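Local coordinates for protein alcohol oxidase (Myceliophthora thermophila, PDB 6F74) that binds FAD and, as a VAO-type flavoprotein oxidase, probably oxidises an organic substrate at the expense of molecular oxygen, at residues Y188-N192 and L261-I265; N223-V227 and D414-F418. One frame throughout, in Å; residues are numbered along the deposited sequence.

Contact 1: residues Y188-N192 and L261-I265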
loop_
_atom_site.group_PDB
_atom_site.type_symbol
_atom_site.label_atom_id
_atom_site.label_comp_id
_atom_site.label_asym_id
_atom_site.label_seq_id
_atom_site.Cartn_x
_atom_site.Cartn_y
_atom_site.Cartn_z
ATOM N N TYR A 188 7.742 -7.752 -25.362
ATOM C CA TYR A 188 6.344 -7.373 -25.108
ATOM C C TYR A 188 5.473 -7.513 -26.357
ATOM O O TYR A 188 5.784 -6.937 -27.393
ATOM C CB TYR A 188 6.307 -5.929 -24.630
ATOM C CG TYR A 188 4.958 -5.248 -24.591
ATOM C CD1 TYR A 188 3.852 -5.835 -23.988
ATOM C CD2 TYR A 188 4.810 -3.973 -25.131
ATOM C CE1 TYR A 188 2.629 -5.180 -23.940
ATOM C CE2 TYR A 188 3.600 -3.307 -25.087
ATOM C CZ TYR A 188 2.522 -3.899 -24.501
ATOM O OH TYR A 188 1.331 -3.206 -24.492
ATOM N N THR A 189 4.369 -8.247 -26.201
ATOM C CA THR A 189 3.386 -8.505 -27.257
ATOM C C THR A 189 2.027 -8.073 -26.720
ATOM O O THR A 189 1.514 -8.638 -25.769
ATOM C CB THR A 189 3.357 -9.993 -27.648
ATOM O OG1 THR A 189 4.673 -10.395 -27.981
ATOM C CG2 THR A 189 2.432 -10.243 -28.861
ATOM N N SER A 190 1.474 -7.034 -27.345
ATOM C CA SER A 190 0.265 -6.379 -26.890
ATOM C C SER A 190 -0.959 -7.090 -27.463
ATOM O O SER A 190 -0.963 -7.505 -28.626
ATOM C CB SER A 190 0.265 -4.905 -27.302
ATOM O OG SER A 190 -1.038 -4.339 -27.188
ATOM N N ALA A 191 -2.011 -7.154 -26.646
ATOM C CA ALA A 191 -3.305 -7.679 -27.044
ATOM C C ALA A 191 -3.923 -6.979 -28.249
ATOM O O ALA A 191 -4.682 -7.608 -28.986
ATOM C CB ALA A 191 -4.269 -7.638 -25.858
ATOM N N ASN A 192 -3.629 -5.696 -28.452
ATOM C CA ASN A 192 -4.125 -4.955 -29.645
ATOM C C ASN A 192 -3.007 -4.460 -30.547
ATOM O O ASN A 192 -3.217 -3.570 -31.370
ATOM C CB ASN A 192 -5.049 -3.795 -29.232
ATOM C CG ASN A 192 -4.362 -2.763 -28.332
ATOM O OD1 ASN A 192 -3.132 -2.728 -28.212
ATOM N ND2 ASN A 192 -5.174 -1.918 -27.678
ATOM N N LEU A 261 2.016 -1.685 -18.917
ATOM C CA LEU A 261 1.987 -1.477 -20.368
ATOM C C LEU A 261 0.582 -1.503 -20.944
ATOM O O LEU A 261 0.283 -0.786 -21.911
ATOM C CB LEU A 261 2.803 -2.561 -21.042
ATOM C CG LEU A 261 4.304 -2.472 -20.773
ATOM C CD1 LEU A 261 4.969 -3.805 -21.086
ATOM C CD2 LEU A 261 4.913 -1.294 -21.566
ATOM N N GLU A 262 -0.253 -2.371 -20.376
ATOM C CA GLU A 262 -1.660 -2.480 -20.711
ATOM C C GLU A 262 -2.391 -3.294 -19.667
ATOM O O GLU A 262 -1.757 -3.904 -18.785
ATOM C CB GLU A 262 -1.856 -3.121 -22.101
ATOM C CG GLU A 262 -1.398 -4.540 -22.291
ATOM C CD GLU A 262 -1.518 -4.972 -23.742
ATOM O OE1 GLU A 262 -0.986 -4.272 -24.615
ATOM O OE2 GLU A 262 -2.189 -5.998 -24.024
ATOM N N ALA A 263 -3.723 -3.290 -19.768
ATOM C CA ALA A 263 -4.580 -4.059 -18.875
ATOM C C ALA A 263 -5.830 -4.545 -19.625
ATOM O O ALA A 263 -6.255 -3.930 -20.594
ATOM C CB ALA A 263 -4.980 -3.208 -17.668
ATOM N N GLN A 264 -6.405 -5.637 -19.139
ATOM C CA GLN A 264 -7.759 -6.019 -19.473
ATOM C C GLN A 264 -8.581 -5.664 -18.245
ATOM O O GLN A 264 -8.178 -5.956 -17.121
ATOM C CB GLN A 264 -7.856 -7.511 -19.754
ATOM C CG GLN A 264 -7.124 -8.008 -21.007
ATOM C CD GLN A 264 -7.689 -7.423 -22.263
ATOM O OE1 GLN A 264 -8.882 -7.501 -22.516
ATOM N NE2 GLN A 264 -6.837 -6.827 -23.067
ATOM N N ILE A 265 -9.711 -4.994 -18.490
ATOM C CA ILE A 265 -10.547 -4.449 -17.449
ATOM C C ILE A 265 -12.006 -4.678 -17.796
ATOM O O ILE A 265 -12.426 -4.368 -18.923
ATOM C CB ILE A 265 -10.323 -2.934 -17.276
ATOM C CG1 ILE A 265 -8.852 -2.643 -16.942
ATOM C CG2 ILE A 265 -11.199 -2.402 -16.152
ATOM C CD1 ILE A 265 -8.493 -1.175 -16.861
#
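The carboxylate of E262, on strand 260-266 of the FAD-binding domain, takes three hydrogen bonds from Y188, S190 and A191, which belong to the loop joining strands 179-185 and 203-208. OE1 accepts from Y188 OH at 2.6 Å, on its anti side and 31° out of the carboxylate plane. S190 OG donates to the same OE1 at 2.6 Å through the syn lone pair. The syn lone pair of OE2 goes to the backbone, A191 N lying 2.9 Å from OE2 with an N-H...O angle of 164°. OE1 lies at the edge of the Y188 ring, near its plane, with ring and carboxylate almost perpendicular, while one ring face of Y188 is covered by L261, whose CD1 sits 3.8 Å from the centroid in a CH-pi contact. Further out, N276 of strand 272-276 adds a third donor to E262 OE1, the fourth bond to the carboxylate, and also binds N192 OD1. These donors probably stabilise the charged form, and bonds on both OE1 and OE2 limit its rotation. S190, with OG anti to its own nitrogen (chi1 164°), closes an ST turn: N192 N donates back to S190 OG at 3.2 Å.

Contact 2: residues N223-V227 and D414-F418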
loop_
_atom_site.group_PDB
_atom_site.type_symbol
_atom_site.label_atom_id
_atom_site.label_comp_id
_atom_site.label_asym_id
_atom_site.label_seq_id
_atom_site.Cartn_x
_atom_site.Cartn_y
_atom_site.Cartn_z
ATOM N N ASN A 223 15.548 -14.633 -15.478
ATOM C CA ASN A 223 16.666 -13.713 -15.276
ATOM C C ASN A 223 16.306 -12.240 -15.565
ATOM O O ASN A 223 17.062 -11.522 -16.213
ATOM C CB ASN A 223 17.864 -14.171 -16.130
ATOM C CG ASN A 223 19.196 -13.557 -15.683
ATOM O OD1 ASN A 223 19.389 -13.223 -14.519
ATOM N ND2 ASN A 223 20.129 -13.419 -16.634
ATOM N N VAL A 224 15.131 -11.798 -15.125
ATOM C CA VAL A 224 14.767 -10.388 -15.277
ATOM C C VAL A 224 14.316 -9.814 -13.942
ATOM O O VAL A 224 14.076 -10.537 -12.973
ATOM C CB VAL A 224 13.703 -10.157 -16.368
ATOM C CG1 VAL A 224 14.226 -10.612 -17.736
ATOM C CG2 VAL A 224 12.400 -10.865 -16.007
ATOM N N ILE A 225 14.197 -8.498 -13.920
ATOM C CA ILE A 225 13.793 -7.753 -12.736
ATOM C C ILE A 225 12.360 -7.289 -12.907
ATOM O O ILE A 225 12.058 -6.521 -13.813
ATOM C CB ILE A 225 14.712 -6.547 -12.486
ATOM C CG1 ILE A 225 16.151 -7.031 -12.251
ATOM C CG2 ILE A 225 14.234 -5.741 -11.270
ATOM C CD1 ILE A 225 17.171 -5.934 -12.093
ATOM N N ALA A 226 11.492 -7.781 -12.035
ATOM C CA ALA A 226 10.130 -7.322 -11.914
ATOM C C ALA A 226 10.140 -6.333 -10.758
ATOM O O ALA A 226 10.631 -6.631 -9.666
ATOM C CB ALA A 226 9.196 -8.486 -11.589
ATOM N N VAL A 227 9.600 -5.148 -11.026
ATOM C CA VAL A 227 9.599 -4.045 -10.093
ATOM C C VAL A 227 8.307 -4.124 -9.259
ATOM O O VAL A 227 7.292 -3.536 -9.622
ATOM C CB VAL A 227 9.746 -2.684 -10.818
ATOM C CG1 VAL A 227 9.921 -1.557 -9.810
ATOM C CG2 VAL A 227 10.944 -2.685 -11.728
ATOM N N ASP A 414 23.577 -10.534 -8.271
ATOM C CA ASP A 414 22.392 -10.248 -9.111
ATOM C C ASP A 414 21.297 -9.615 -8.290
ATOM O O ASP A 414 21.426 -9.470 -7.065
ATOM C CB ASP A 414 21.861 -11.517 -9.866
ATOM C CG ASP A 414 20.815 -12.298 -9.077
ATOM O OD1 ASP A 414 21.152 -12.807 -7.996
ATOM O OD2 ASP A 414 19.657 -12.413 -9.536
ATOM N N TYR A 415 20.218 -9.216 -8.944
ATOM C CA TYR A 415 19.128 -8.584 -8.250
ATOM C C TYR A 415 18.456 -9.507 -7.210
ATOM O O TYR A 415 18.120 -9.082 -6.094
ATOM C CB TYR A 415 18.078 -8.092 -9.249
ATOM C CG TYR A 415 16.943 -7.394 -8.555
ATOM C CD1 TYR A 415 17.119 -6.105 -8.042
ATOM C CD2 TYR A 415 15.714 -8.018 -8.372
ATOM C CE1 TYR A 415 16.094 -5.436 -7.410
ATOM C CE2 TYR A 415 14.675 -7.372 -7.716
ATOM C CZ TYR A 415 14.871 -6.077 -7.229
ATOM O OH TYR A 415 13.863 -5.402 -6.591
ATOM N N TRP A 416 18.215 -10.756 -7.594
ATOM C CA TRP A 416 17.375 -11.624 -6.783
ATOM C C TRP A 416 18.015 -12.132 -5.520
ATOM O O TRP A 416 17.315 -12.221 -4.504
ATOM C CB TRP A 416 16.812 -12.770 -7.600
ATOM C CG TRP A 416 15.887 -12.242 -8.634
ATOM C CD1 TRP A 416 16.109 -12.199 -9.978
ATOM C CD2 TRP A 416 14.636 -11.606 -8.409
ATOM N NE1 TRP A 416 15.059 -11.583 -10.602
ATOM C CE2 TRP A 416 14.137 -11.217 -9.661
ATOM C CE3 TRP A 416 13.885 -11.315 -7.260
ATOM C CZ2 TRP A 416 12.923 -10.557 -9.805
ATOM C CZ3 TRP A 416 12.679 -10.656 -7.406
ATOM C CH2 TRP A 416 12.211 -10.279 -8.668
ATOM N N SER A 417 19.308 -12.449 -5.548
ATOM C CA SER A 417 20.006 -12.819 -4.303
ATOM C C SER A 417 20.004 -11.608 -3.348
ATOM O O SER A 417 19.830 -11.766 -2.130
ATOM C CB SER A 417 21.432 -13.306 -4.582
ATOM O OG SER A 417 22.247 -12.266 -5.139
ATOM N N PHE A 418 20.169 -10.412 -3.918
ATOM C CA PHE A 418 20.066 -9.159 -3.179
ATOM C C PHE A 418 18.663 -8.996 -2.598
ATOM O O PHE A 418 18.510 -8.666 -1.417
ATOM C CB PHE A 418 20.435 -7.931 -4.055
ATOM C CG PHE A 418 19.652 -6.693 -3.699
ATOM C CD1 PHE A 418 19.927 -5.999 -2.529
ATOM C CD2 PHE A 418 18.584 -6.266 -4.492
ATOM C CE1 PHE A 418 19.160 -4.886 -2.159
ATOM C CE2 PHE A 418 17.819 -5.164 -4.132
ATOM C CZ PHE A 418 18.109 -4.464 -2.972
HETATM O O HOH W 1 11.267 -5.904 -7.073
#
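Strand and helix meet here in a buried contact, I225 packing on Y415 and W416 donating to the backbone, where strand 224-225 of the FAD-binding domain abuts the first turn of helix 415-422, which follows strand 403-412, one edge of the seven-stranded sheet. I225 CG2 stands over the centre of the Y415 ring, 3.9 Å from the centroid and 9° off the normal, a CH-pi contact. The other branch reaches back to the root of the tyrosine, I225 CD1 lying 3.7 Å from Y415 CB, and the two side chains cross at about a right angle. W416 uses its pyrrole edge: NE1 donates to V224 O at 2.8 Å, and the oxygen lies almost in the indole plane, although the N-H...O angle is bent to 147°. With CG anti to the carbonyl carbon (chi1 -65°), the indole reaches across to segment 223-227, its CZ2 3.8 Å from A226 N. The helix begins with D414 as N-cap, OD2 accepting from W416 N and OD1 from S417 N at 3.1 Å, capping the turn that carries both aromatics. N307 bonds to D414 OD2 as well as to N223 OD1, and Y216 of helix 212-221 meets the W416 ring edge-to-face. A leucine in place of W416 would probably leave V224 O without its indole donor and open a gap beside A226 and Y216. At the far end of the tyrosine, one water bridges A226 to the phenol, donating to A226 O at 2.8 Å and lying 2.7 Å from Y415 OH.

How the contacts relate
From the N terminus, the chain first passes 188-192, in the loop after strand 179-185, then strand 224-225 in segment 223-227, before returning at 261-265, where contact 1 closes a loop of 68 intervening residues. Contact 2 opens inside that loop and closes only at 414-418, with 186 residues between its segments, so the two cross rather than nest. Both reach the same six-stranded antiparallel sheet: strands 224-225 and 260-266 each pair with 296-306. Contact 1 stays within the FAD-binding domain, fastening a loop to one strand, whereas contact 2 joins that sheet to the helix after strand 403-412. Their centres are about 23 Å apart and they do not touch.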